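MdcE (Pseudomonas aeruginosa, PDB 5VIP) probably acts as the gamma subunit of a biotin-independent malonate decarboxylase, with a likely transferase activity. Local coordinates at residues A22-L26 / V63-P67; A109-S115 / L151-M157; Y138-R142 / A163-N169. One frame throughout, in Å; residues are numbered along the deposited sequence.

Contact 1: residues A22-L26 / V63-P67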
ATOM      1  N   ALA A  22      15.623  18.024 -12.910  1.00 35.33           N
ATOM      2  CA  ALA A  22      15.950  16.953 -11.969  1.00 35.73           C
ATOM      3  C   ALA A  22      15.084  15.720 -12.233  1.00 35.95           C
ATOM      4  O   ALA A  22      15.547  14.587 -12.116  1.00 37.28           O
ATOM      5  CB  ALA A  22      15.779  17.430 -10.526  1.00 36.87           C
ATOM      6  N   SER A  23      13.828  15.948 -12.600  1.00 30.76           N
ATOM      7  CA  SER A  23      12.918  14.862 -12.955  1.00 26.55           C
ATOM      8  C   SER A  23      11.680  15.421 -13.628  1.00 24.29           C
ATOM      9  O   SER A  23      11.378  16.608 -13.494  1.00 23.37           O
ATOM     10  CB  SER A  23      12.497  14.070 -11.715  1.00 25.34           C
ATOM     11  OG  SER A  23      11.647  14.871 -10.910  1.00 23.96           O
ATOM     12  N   ARG A  24      10.948  14.555 -14.321  1.00 25.88           N
ATOM     13  CA  ARG A  24       9.640  14.917 -14.865  1.00 23.41           C
ATOM     14  C   ARG A  24       8.655  15.377 -13.799  1.00 25.52           C
ATOM     15  O   ARG A  24       7.851  16.272 -14.047  1.00 22.43           O
ATOM     16  CB  ARG A  24       9.019  13.740 -15.612  1.00 26.82           C
ATOM     17  CG  ARG A  24       9.714  13.356 -16.874  1.00 27.73           C
ATOM     18  CD  ARG A  24       8.795  12.470 -17.666  1.00 28.32           C
ATOM     19  NE  ARG A  24       9.440  11.912 -18.843  1.00 35.36           N
ATOM     20  CZ  ARG A  24       8.901  10.960 -19.589  1.00 34.64           C
ATOM     21  NH1 ARG A  24       7.712  10.459 -19.261  1.00 30.63           N
ATOM     22  NH2 ARG A  24       9.552  10.502 -20.648  1.00 30.52           N
ATOM     23  N   GLY A  25       8.693  14.752 -12.621  1.00 20.53           N
ATOM     24  CA  GLY A  25       7.800  15.162 -11.554  1.00 20.54           C
ATOM     25  C   GLY A  25       8.016  16.607 -11.165  1.00 22.12           C
ATOM     26  O   GLY A  25       7.057  17.363 -10.960  1.00 25.13           O
ATOM     27  N   LEU A  26       9.284  16.999 -11.061  1.00 21.44           N
ATOM     28  CA  LEU A  26       9.631  18.372 -10.716  1.00 23.43           C
ATOM     29  C   LEU A  26       9.201  19.339 -11.820  1.00 22.27           C
ATOM     30  O   LEU A  26       8.607  20.382 -11.550  1.00 24.41           O
ATOM     31  CB  LEU A  26      11.131  18.497 -10.466  1.00 26.96           C
ATOM     32  CG  LEU A  26      11.630  19.868 -10.018  1.00 27.32           C
ATOM     33  CD1 LEU A  26      10.868  20.355  -8.784  1.00 27.06           C
ATOM     34  CD2 LEU A  26      13.129  19.790  -9.738  1.00 29.61           C
ATOM     35  N   VAL A  63       6.808  13.867  -5.165  1.00 17.99           N
ATOM     36  CA  VAL A  63       8.106  13.427  -4.695  1.00 20.45           C
ATOM     37  C   VAL A  63       9.122  13.690  -5.804  1.00 19.88           C
ATOM     38  O   VAL A  63       8.864  13.374  -6.966  1.00 22.20           O
ATOM     39  CB  VAL A  63       8.089  11.950  -4.329  1.00 20.04           C
ATOM     40  CG1 VAL A  63       9.472  11.506  -3.862  1.00 20.02           C
ATOM     41  CG2 VAL A  63       7.038  11.698  -3.248  1.00 19.26           C
ATOM     42  N   VAL A  64      10.263  14.281  -5.461  1.00 21.84           N
ATOM     43  CA  VAL A  64      11.271  14.633  -6.468  1.00 21.05           C
ATOM     44  C   VAL A  64      12.669  14.301  -5.951  1.00 23.73           C
ATOM     45  O   VAL A  64      12.864  14.157  -4.742  1.00 24.69           O
ATOM     46  CB  VAL A  64      11.203  16.139  -6.830  1.00 21.32           C
ATOM     47  CG1 VAL A  64       9.813  16.510  -7.369  1.00 21.43           C
ATOM     48  CG2 VAL A  64      11.551  16.976  -5.605  1.00 23.26           C
ATOM     49  N   PRO A  65      13.652  14.174  -6.860  1.00 27.24           N
ATOM     50  CA  PRO A  65      14.996  13.819  -6.406  1.00 24.19           C
ATOM     51  C   PRO A  65      15.590  14.863  -5.481  1.00 26.48           C
ATOM     52  O   PRO A  65      15.376  16.062  -5.672  1.00 27.08           O
ATOM     53  CB  PRO A  65      15.793  13.730  -7.711  1.00 30.24           C
ATOM     54  CG  PRO A  65      14.784  13.419  -8.739  1.00 29.34           C
ATOM     55  CD  PRO A  65      13.563  14.180  -8.329  1.00 24.33           C
ATOM     56  N   ASP A  66      16.308  14.395  -4.468  1.00 27.34           N
ATOM     57  CA  ASP A  66      17.078  15.260  -3.585  1.00 29.79           C
ATOM     58  C   ASP A  66      18.463  14.657  -3.368  1.00 33.40           C
ATOM     59  O   ASP A  66      18.644  13.762  -2.530  1.00 30.42           O
ATOM     60  CB  ASP A  66      16.367  15.464  -2.245  1.00 29.97           C
ATOM     61  CG  ASP A  66      17.204  16.274  -1.255  1.00 35.07           C
ATOM     62  OD1 ASP A  66      18.127  16.999  -1.694  1.00 36.51           O
ATOM     63  OD2 ASP A  66      16.937  16.186  -0.038  1.00 33.00           O
ATOM     64  N   PRO A  67      19.451  15.147  -4.128  1.00 32.16           N
ATOM     65  CA  PRO A  67      20.832  14.656  -4.034  1.00 33.96           C
ATOM     66  C   PRO A  67      21.450  14.880  -2.655  1.00 31.65           C
ATOM     67  O   PRO A  67      22.459  14.249  -2.347  1.00 36.69           O
ATOM     68  CB  PRO A  67      21.570  15.472  -5.109  1.00 34.38           C
ATOM     69  CG  PRO A  67      20.698  16.659  -5.366  1.00 37.95           C
ATOM     70  CD  PRO A  67      19.297  16.184  -5.163  1.00 31.48           C
TER
HETATM   71  O   HOH W   1       9.740  13.379  -9.765  1.00 18.65           O

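Contact 2: residues A109-S115 / L151-M157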
ATOM      1  N   ALA A 109      -1.781  14.360  -6.852  1.00 18.08           N
ATOM      2  CA  ALA A 109      -0.490  13.715  -6.733  1.00 18.92           C
ATOM      3  C   ALA A 109       0.165  13.636  -8.100  1.00 19.57           C
ATOM      4  O   ALA A 109      -0.350  12.995  -9.013  1.00 19.93           O
ATOM      5  CB  ALA A 109      -0.620  12.317  -6.114  1.00 15.86           C
ATOM      6  N   ILE A 110       1.300  14.304  -8.238  1.00 19.54           N
ATOM      7  CA  ILE A 110       2.081  14.210  -9.444  1.00 17.01           C
ATOM      8  C   ILE A 110       3.095  13.100  -9.247  1.00 18.45           C
ATOM      9  O   ILE A 110       3.968  13.180  -8.378  1.00 20.08           O
ATOM     10  CB  ILE A 110       2.790  15.534  -9.770  1.00 22.02           C
ATOM     11  CG1 ILE A 110       1.750  16.643  -9.953  1.00 21.12           C
ATOM     12  CG2 ILE A 110       3.662  15.366 -10.991  1.00 20.45           C
ATOM     13  CD1 ILE A 110       2.352  18.040 -10.048  1.00 26.46           C
ATOM     14  N   VAL A 111       2.974  12.058 -10.055  1.00 20.46           N
ATOM     15  CA  VAL A 111       3.691  10.828  -9.777  1.00 17.91           C
ATOM     16  C   VAL A 111       4.837  10.585 -10.755  1.00 19.88           C
ATOM     17  O   VAL A 111       4.622  10.370 -11.944  1.00 21.84           O
ATOM     18  CB  VAL A 111       2.732   9.614  -9.803  1.00 17.58           C
ATOM     19  CG1 VAL A 111       3.496   8.330  -9.502  1.00 18.31           C
ATOM     20  CG2 VAL A 111       1.584   9.802  -8.792  1.00 18.57           C
ATOM     21  N   ASP A 112       6.057  10.623 -10.237  1.00 17.41           N
ATOM     22  CA  ASP A 112       7.226  10.199 -10.989  1.00 22.20           C
ATOM     23  C   ASP A 112       8.252   9.705  -9.987  1.00 22.05           C
ATOM     24  O   ASP A 112       9.138  10.456  -9.559  1.00 25.27           O
ATOM     25  CB  ASP A 112       7.789  11.339 -11.857  1.00 19.68           C
ATOM     26  CG  ASP A 112       9.088  10.953 -12.557  1.00 23.92           C
ATOM     27  OD1 ASP A 112       9.277   9.754 -12.895  1.00 21.97           O
ATOM     28  OD2 ASP A 112       9.934  11.857 -12.758  1.00 29.33           O
ATOM     29  N   VAL A 113       8.108   8.440  -9.595  1.00 19.52           N
ATOM     30  CA  VAL A 113       8.933   7.853  -8.545  1.00 18.71           C
ATOM     31  C   VAL A 113       9.493   6.520  -9.017  1.00 22.88           C
ATOM     32  O   VAL A 113       8.747   5.640  -9.464  1.00 22.44           O
ATOM     33  CB  VAL A 113       8.127   7.658  -7.240  1.00 18.84           C
ATOM     34  CG1 VAL A 113       7.895   8.996  -6.568  1.00 19.66           C
ATOM     35  CG2 VAL A 113       6.796   6.972  -7.542  1.00 17.82           C
ATOM     36  N   PRO A 114      10.820   6.371  -8.942  1.00 22.36           N
ATOM     37  CA  PRO A 114      11.539   5.222  -9.496  1.00 21.27           C
ATOM     38  C   PRO A 114      11.352   3.926  -8.707  1.00 25.48           C
ATOM     39  O   PRO A 114      11.313   2.854  -9.308  1.00 24.58           O
ATOM     40  CB  PRO A 114      12.998   5.674  -9.447  1.00 22.18           C
ATOM     41  CG  PRO A 114      13.044   6.667  -8.336  1.00 24.20           C
ATOM     42  CD  PRO A 114      11.728   7.372  -8.358  1.00 22.68           C
ATOM     43  N   SER A 115      11.232   4.043  -7.391  1.00 22.89           N
ATOM     44  CA  SER A 115      11.081   2.904  -6.490  1.00 22.92           C
ATOM     45  C   SER A 115      11.027   3.435  -5.074  1.00 22.14           C
ATOM     46  O   SER A 115      11.261   4.621  -4.846  1.00 17.94           O
ATOM     47  CB  SER A 115      12.250   1.934  -6.616  1.00 22.54           C
ATOM     48  OG  SER A 115      13.449   2.574  -6.205  1.00 26.81           O
ATOM     49  N   LEU A 151      -1.692  11.902 -11.057  1.00 17.04           N
ATOM     50  CA  LEU A 151      -1.239  12.210 -12.409  1.00 19.49           C
ATOM     51  C   LEU A 151       0.102  11.543 -12.680  1.00 17.09           C
ATOM     52  O   LEU A 151       1.119  11.922 -12.109  1.00 19.20           O
ATOM     53  CB  LEU A 151      -1.137  13.723 -12.610  1.00 20.87           C
ATOM     54  CG  LEU A 151      -0.637  14.131 -13.999  1.00 19.98           C
ATOM     55  CD1 LEU A 151      -1.657  13.736 -15.065  1.00 21.00           C
ATOM     56  CD2 LEU A 151      -0.332  15.624 -14.060  1.00 19.91           C
ATOM     57  N   LEU A 152       0.099  10.520 -13.526  1.00 15.95           N
ATOM     58  CA  LEU A 152       1.323   9.766 -13.781  1.00 15.10           C
ATOM     59  C   LEU A 152       2.094  10.402 -14.927  1.00 21.05           C
ATOM     60  O   LEU A 152       1.673  10.284 -16.070  1.00 20.02           O
ATOM     61  CB  LEU A 152       0.999   8.307 -14.129  1.00 18.56           C
ATOM     62  CG  LEU A 152      -0.020   7.573 -13.241  1.00 23.28           C
ATOM     63  CD1 LEU A 152      -0.007   6.075 -13.509  1.00 20.66           C
ATOM     64  CD2 LEU A 152       0.197   7.869 -11.773  1.00 21.43           C
ATOM     65  N   VAL A 153       3.221  11.045 -14.631  1.00 21.99           N
ATOM     66  CA  VAL A 153       3.965  11.756 -15.665  1.00 21.98           C
ATOM     67  C   VAL A 153       5.264  11.028 -15.961  1.00 26.00           C
ATOM     68  O   VAL A 153       5.938  11.341 -16.934  1.00 23.80           O
ATOM     69  CB  VAL A 153       4.253  13.222 -15.268  1.00 21.17           C
ATOM     70  CG1 VAL A 153       2.965  13.935 -14.908  1.00 21.96           C
ATOM     71  CG2 VAL A 153       5.250  13.298 -14.111  1.00 22.06           C
ATOM     72  N   GLY A 154       5.592  10.028 -15.140  1.00 23.10           N
ATOM     73  CA  GLY A 154       6.798   9.249 -15.336  1.00 19.56           C
ATOM     74  C   GLY A 154       6.704   7.860 -14.724  1.00 20.68           C
ATOM     75  O   GLY A 154       5.744   7.141 -14.946  1.00 21.04           O
ATOM     76  N   LYS A 155       7.706   7.474 -13.949  1.00 22.54           N
ATOM     77  CA  LYS A 155       7.687   6.157 -13.332  1.00 19.19           C
ATOM     78  C   LYS A 155       6.697   6.120 -12.166  1.00 17.81           C
ATOM     79  O   LYS A 155       6.570   7.075 -11.402  1.00 19.93           O
ATOM     80  CB  LYS A 155       9.084   5.762 -12.863  1.00 24.09           C
ATOM     81  CG  LYS A 155      10.130   5.840 -13.968  1.00 30.34           C
ATOM     82  CD  LYS A 155      11.381   5.051 -13.626  1.00 31.98           C
ATOM     83  CE  LYS A 155      12.459   5.247 -14.695  1.00 33.92           C
ATOM     84  NZ  LYS A 155      12.898   6.673 -14.725  1.00 39.92           N
ATOM     85  N   ALA A 156       5.967   5.022 -12.061  1.00 19.63           N
ATOM     86  CA  ALA A 156       5.064   4.826 -10.935  1.00 22.22           C
ATOM     87  C   ALA A 156       5.291   3.418 -10.427  1.00 20.86           C
ATOM     88  O   ALA A 156       4.561   2.495 -10.796  1.00 19.99           O
ATOM     89  CB  ALA A 156       3.611   5.043 -11.351  1.00 20.21           C
HETATM   90  N   MSE A 157       6.310   3.255  -9.582  1.00 15.96           N
HETATM   91  CA  MSE A 157       6.830   1.929  -9.289  1.00 22.38           C
HETATM   92  C   MSE A 157       6.576   1.430  -7.868  1.00 19.72           C
HETATM   93  O   MSE A 157       6.849   2.137  -6.905  1.00 16.38           O
HETATM   94  CB  MSE A 157       8.340   1.913  -9.542  1.00 23.25           C
HETATM   95  CG  MSE A 157       8.714   2.294 -10.955  1.00 23.47           C
HETATM   96 SE   MSE A 157       8.115   0.909 -12.209  1.00 39.84          SE
HETATM   97  CE  MSE A 157       9.425  -0.434 -11.745  1.00 23.66           C
TER

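Contact 3: residues Y138-R142 / A163-N169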
ATOM      1  N   TYR A 138      -3.483   9.483   2.814  1.00 14.76           N
ATOM      2  CA  TYR A 138      -4.173   9.623   1.538  1.00 13.05           C
ATOM      3  C   TYR A 138      -5.560   8.968   1.550  1.00 13.89           C
ATOM      4  O   TYR A 138      -6.561   9.572   1.123  1.00 14.25           O
ATOM      5  CB  TYR A 138      -3.342   9.012   0.414  1.00 12.51           C
ATOM      6  CG  TYR A 138      -2.353   9.935  -0.268  1.00 14.58           C
ATOM      7  CD1 TYR A 138      -2.789  11.060  -0.968  1.00 15.54           C
ATOM      8  CD2 TYR A 138      -0.988   9.635  -0.280  1.00 15.22           C
ATOM      9  CE1 TYR A 138      -1.883  11.878  -1.652  1.00 18.09           C
ATOM     10  CE2 TYR A 138      -0.073  10.446  -0.962  1.00 13.94           C
ATOM     11  CZ  TYR A 138      -0.534  11.567  -1.648  1.00 17.21           C
ATOM     12  OH  TYR A 138       0.352  12.391  -2.340  1.00 20.20           O
ATOM     13  N   ALA A 139      -5.628   7.741   2.051  1.00 13.79           N
ATOM     14  CA  ALA A 139      -6.914   7.033   2.118  1.00 12.36           C
ATOM     15  C   ALA A 139      -7.920   7.749   3.030  1.00 15.83           C
ATOM     16  O   ALA A 139      -9.099   7.872   2.696  1.00 15.10           O
ATOM     17  CB  ALA A 139      -6.700   5.582   2.602  1.00 13.85           C
ATOM     18  N   ARG A 140      -7.464   8.199   4.194  1.00 15.29           N
ATOM     19  CA  ARG A 140      -8.347   8.897   5.122  1.00 16.10           C
ATOM     20  C   ARG A 140      -8.864  10.181   4.493  1.00 18.61           C
ATOM     21  O   ARG A 140     -10.043  10.516   4.622  1.00 17.86           O
ATOM     22  CB  ARG A 140      -7.629   9.200   6.442  1.00 19.46           C
ATOM     23  CG  ARG A 140      -7.544   8.003   7.384  1.00 18.53           C
ATOM     24  CD  ARG A 140      -7.002   8.374   8.756  1.00 23.15           C
ATOM     25  NE  ARG A 140      -5.594   8.753   8.712  1.00 28.03           N
ATOM     26  CZ  ARG A 140      -5.149   9.987   8.923  1.00 29.27           C
ATOM     27  NH1 ARG A 140      -6.006  10.956   9.213  1.00 29.27           N
ATOM     28  NH2 ARG A 140      -3.849  10.247   8.861  1.00 29.79           N
ATOM     29  N   ALA A 141      -7.982  10.885   3.792  1.00 15.99           N
ATOM     30  CA  ALA A 141      -8.382  12.091   3.074  1.00 16.12           C
ATOM     31  C   ALA A 141      -9.450  11.776   2.032  1.00 20.22           C
ATOM     32  O   ALA A 141     -10.442  12.489   1.933  1.00 21.68           O
ATOM     33  CB  ALA A 141      -7.179  12.754   2.422  1.00 16.29           C
ATOM     34  N   ARG A 142      -9.253  10.715   1.253  1.00 17.20           N
ATOM     35  CA  ARG A 142     -10.244  10.309   0.257  1.00 18.77           C
ATOM     36  C   ARG A 142     -11.585   9.958   0.911  1.00 19.02           C
ATOM     37  O   ARG A 142     -12.634  10.432   0.472  1.00 19.17           O
ATOM     38  CB  ARG A 142      -9.728   9.119  -0.575  1.00 18.81           C
ATOM     39  CG  ARG A 142     -10.744   8.554  -1.586  1.00 18.87           C
ATOM     40  CD  ARG A 142     -10.130   7.486  -2.525  1.00 17.84           C
ATOM     41  NE  ARG A 142      -9.320   6.502  -1.794  1.00 19.13           N
ATOM     42  CZ  ARG A 142      -9.815   5.585  -0.963  1.00 21.45           C
ATOM     43  NH1 ARG A 142     -11.125   5.511  -0.743  1.00 19.16           N
ATOM     44  NH2 ARG A 142      -8.998   4.744  -0.334  1.00 16.61           N
ATOM     45  N   ALA A 163       2.418   4.365  -2.031  1.00 11.57           N
ATOM     46  CA  ALA A 163       2.457   5.451  -1.051  1.00 13.80           C
ATOM     47  C   ALA A 163       2.050   6.790  -1.654  1.00 16.25           C
ATOM     48  O   ALA A 163       1.499   7.645  -0.968  1.00 14.45           O
ATOM     49  CB  ALA A 163       3.854   5.567  -0.440  1.00 14.40           C
ATOM     50  N   HIS A 164       2.342   6.968  -2.938  1.00 14.29           N
ATOM     51  CA  HIS A 164       2.147   8.261  -3.580  1.00 16.60           C
ATOM     52  C   HIS A 164       1.441   8.084  -4.914  1.00 15.43           C
ATOM     53  O   HIS A 164       2.083   7.899  -5.948  1.00 18.51           O
ATOM     54  CB  HIS A 164       3.494   8.956  -3.773  1.00 16.41           C
ATOM     55  CG  HIS A 164       3.392  10.296  -4.429  1.00 17.39           C
ATOM     56  ND1 HIS A 164       2.646  11.329  -3.901  1.00 17.29           N
ATOM     57  CD2 HIS A 164       3.961  10.780  -5.560  1.00 18.46           C
ATOM     58  CE1 HIS A 164       2.748  12.388  -4.686  1.00 17.82           C
ATOM     59  NE2 HIS A 164       3.545  12.084  -5.696  1.00 16.91           N
ATOM     60  N   GLY A 165       0.116   8.085  -4.866  1.00 15.50           N
ATOM     61  CA  GLY A 165      -0.681   7.998  -6.061  1.00 16.11           C
ATOM     62  C   GLY A 165      -1.747   6.922  -6.073  1.00 15.72           C
ATOM     63  O   GLY A 165      -2.825   7.162  -6.582  1.00 16.37           O
ATOM     64  N   TYR A 166      -1.475   5.736  -5.530  1.00 14.00           N
ATOM     65  CA  TYR A 166      -2.362   4.620  -5.841  1.00 15.17           C
ATOM     66  C   TYR A 166      -3.655   4.637  -5.000  1.00 15.79           C
ATOM     67  O   TYR A 166      -4.550   3.825  -5.229  1.00 18.75           O
ATOM     68  CB  TYR A 166      -1.678   3.269  -5.628  1.00 13.80           C
ATOM     69  CG  TYR A 166      -1.858   2.306  -6.789  1.00 15.60           C
ATOM     70  CD1 TYR A 166      -0.866   1.385  -7.109  1.00 15.99           C
ATOM     71  CD2 TYR A 166      -2.965   2.400  -7.637  1.00 15.88           C
ATOM     72  CE1 TYR A 166      -1.021   0.513  -8.184  1.00 17.48           C
ATOM     73  CE2 TYR A 166      -3.109   1.545  -8.721  1.00 20.62           C
ATOM     74  CZ  TYR A 166      -2.140   0.601  -8.980  1.00 17.70           C
ATOM     75  OH  TYR A 166      -2.271  -0.251 -10.068  1.00 21.54           O
ATOM     76  N   GLN A 167      -3.781   5.552  -4.046  1.00 14.35           N
ATOM     77  CA  GLN A 167      -5.048   5.683  -3.327  1.00 14.62           C
ATOM     78  C   GLN A 167      -6.026   6.651  -4.005  1.00 15.27           C
ATOM     79  O   GLN A 167      -7.067   6.969  -3.444  1.00 16.40           O
ATOM     80  CB  GLN A 167      -4.800   6.136  -1.886  1.00 17.18           C
ATOM     81  CG  GLN A 167      -4.282   5.033  -0.978  1.00 14.42           C
ATOM     82  CD  GLN A 167      -5.220   3.825  -0.935  1.00 12.48           C
ATOM     83  OE1 GLN A 167      -6.405   3.960  -0.650  1.00 13.48           O
ATOM     84  NE2 GLN A 167      -4.684   2.641  -1.225  1.00 12.02           N
ATOM     85  N   ALA A 168      -5.697   7.114  -5.206  1.00 15.53           N
ATOM     86  CA  ALA A 168      -6.495   8.159  -5.865  1.00 18.29           C
ATOM     87  C   ALA A 168      -7.919   7.712  -6.232  1.00 20.04           C
ATOM     88  O   ALA A 168      -8.151   6.547  -6.568  1.00 18.22           O
ATOM     89  CB  ALA A 168      -5.766   8.650  -7.129  1.00 17.06           C
ATOM     90  N   ASN A 169      -8.865   8.645  -6.156  1.00 17.30           N
ATOM     91  CA  ASN A 169     -10.190   8.465  -6.763  1.00 20.80           C
ATOM     92  C   ASN A 169     -10.103   8.235  -8.276  1.00 20.36           C
ATOM     93  O   ASN A 169     -10.878   7.476  -8.842  1.00 21.14           O
ATOM     94  CB  ASN A 169     -11.085   9.682  -6.526  1.00 19.18           C
ATOM     95  CG  ASN A 169     -11.342   9.959  -5.065  1.00 20.03           C
ATOM     96  OD1 ASN A 169     -10.607  10.708  -4.428  1.00 21.15           O
ATOM     97  ND2 ASN A 169     -12.414   9.385  -4.536  1.00 20.67           N
TER
HETATM   98  O   HOH W   2     -13.080  11.374  -2.135  1.00 21.64           O

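Contact 1: residues A22-L26 / V63-P67
Leu26 and Val64 bring their CA atoms to 5.9 Å, and Ala22 and Pro65 theirs to 6.5 Å, as the start of helix 24-33 passes the loop that leaves strand 56-63. Ser23 carries the middle of the contact. Its hydroxyl is set between the backbone N and the carbonyl carbon (chi1 70°), and from there it does two jobs. OG of Ser23 caps the helix by accepting from Leu26 N at 3.2 Å, a fairly straight N-cap bond. The same OG lies 3.3 Å from Pro65 CD, so one corner of the proline ring packs against the capping group. Pro65 CG reaches on to Ala22 O at 3.7 Å. Deeper in, the CG1 branch of Val64 covers the first helical turn and meets Leu26 CB at 3.9 Å. A water joins the two segments. It is hydrogen-bonded to Ser23 OG at 2.7 Å and to Val63 O at 2.9 Å. Nearby, Gly25 N is bonded to Asp112 OD2, so a carboxylate also sits at this helix start. The chemistry implies a junction in which Ser23 caps the N-terminus of the helix, while apolar packing and one bridging water tie it to the loop.

Contact 2: residues A109-S115 / L151-M157
The Asp112 carboxylate is the main flat group here, and it meets Lys155 and Gly154. OD1 of Asp112 accepts from Lys155 N at 3.0 Å. The donor comes in on the anti side, 23° out of the carboxylate plane. Gly154 CA also lies close to this oxygen. With CG anti to the backbone N (chi1 175°), the carboxylate reaches over the corner at residues 153 and 154. On one face of the sheet lie Ile110 and Leu151, packed against Leu32 of helix 24-33; on the other lie Val111 and Leu152, against Phe161. There the side chains of Val111 and Leu152 run side by side, with CB of Val111 3.7 Å from CD2 of Leu152. CG1 of Val111 meets Ala156 CB at 3.8 Å. The backbones pair as parallel strands. Leu151 N donates to Ala109 O at 2.7 Å, and Val111 N donates to Leu151 O at 2.8 Å. Val111 O then takes Val153 N at 3.1 Å and, weakly, Gly154 N. Beyond this the register shifts by two residues, a beta bulge, and Val113 N donates to Lys155 O at 2.7 Å. Strand 155-157 now runs at 75° to strand 109-113 and pairs with strand 180-182 in a second sheet. The chemistry implies that Asp112 steadies the corner: its OD1 takes the Lys155 amide just where the register slips and regular strand pairing is interrupted.

Contact 3: residues Y138-R142 / A163-N169
This is a buried polar contact between a helix and a loop. It joins the last turns of helix 127-143 to the chain that runs from helix 158-163 into strand 170-174. Arg142 and Gln167 form its polar centre. NE of Arg142 donates to the backbone O of Gln167 at 2.8 Å, in the carbonyl plane. NH2 of Arg142 donates to OE1 of Gln167 at 2.7 Å, nearly in line with the side-chain C=O. The guanidinium is thus held side-on by two atoms of one residue, which limits its rotation. A bend at chi3 (46°) brings NE and NH2 round to face Gln167. The two side chains cross at about a right angle, with their flat groups 48° apart. NH1 of Arg142 is taken by Arg259 O. The amide nitrogen of Gln167 binds the backbone of the other protein chain in the assembly, so the contact borders the subunit interface. Asn169 lies across the aliphatic part of Arg142, its ND2 3.5 Å from Arg142 CG, while its OD1 accepts from Leu148 N. A water links Arg142 O (2.8 Å) to Asn169 ND2 (3.2 Å). At the other end, Tyr138 OH is hydrogen-bonded to His164 ND1 at 3.0 Å and lies in the plane of the imidazole, at its edge. The tyrosine ring meets Ala163 O with its own edge, CE2 to O 3.2 Å. NE2 of His164 is bonded to Ile110 O, so the imidazole is held at both nitrogens. Helix 127-143 links parallel strands 106-113 and 148-152 as a beta-alpha-beta crossover, and loop 163-169 lies on the next connection, from 148-152 to 170-174. The contact joins these successive connections, consistent with the crotonase-like fold of related carboxyltransferases.

Contacts 2 and 3 are buried, and contact 2 lies nearest the centre of the chain. Contact 1 is only partly buried and lies farther out. Strand 106-113 is the common element. Contact 2 pairs it with its neighbour, and contact 3 packs beside it through His164. Contact 1 abuts the C-terminal end of this strand, and Arg24 NH1 reaches Val153 O at the corner of contact 2. The chemistry changes with place. Main-chain bonding dominates in the sheet, and side-chain polar groups dominate between helix 127-143 and its loop. In the partly exposed contact 1 the segments join through packing and a water. Of the three, contact 3 reaches the other protein chain.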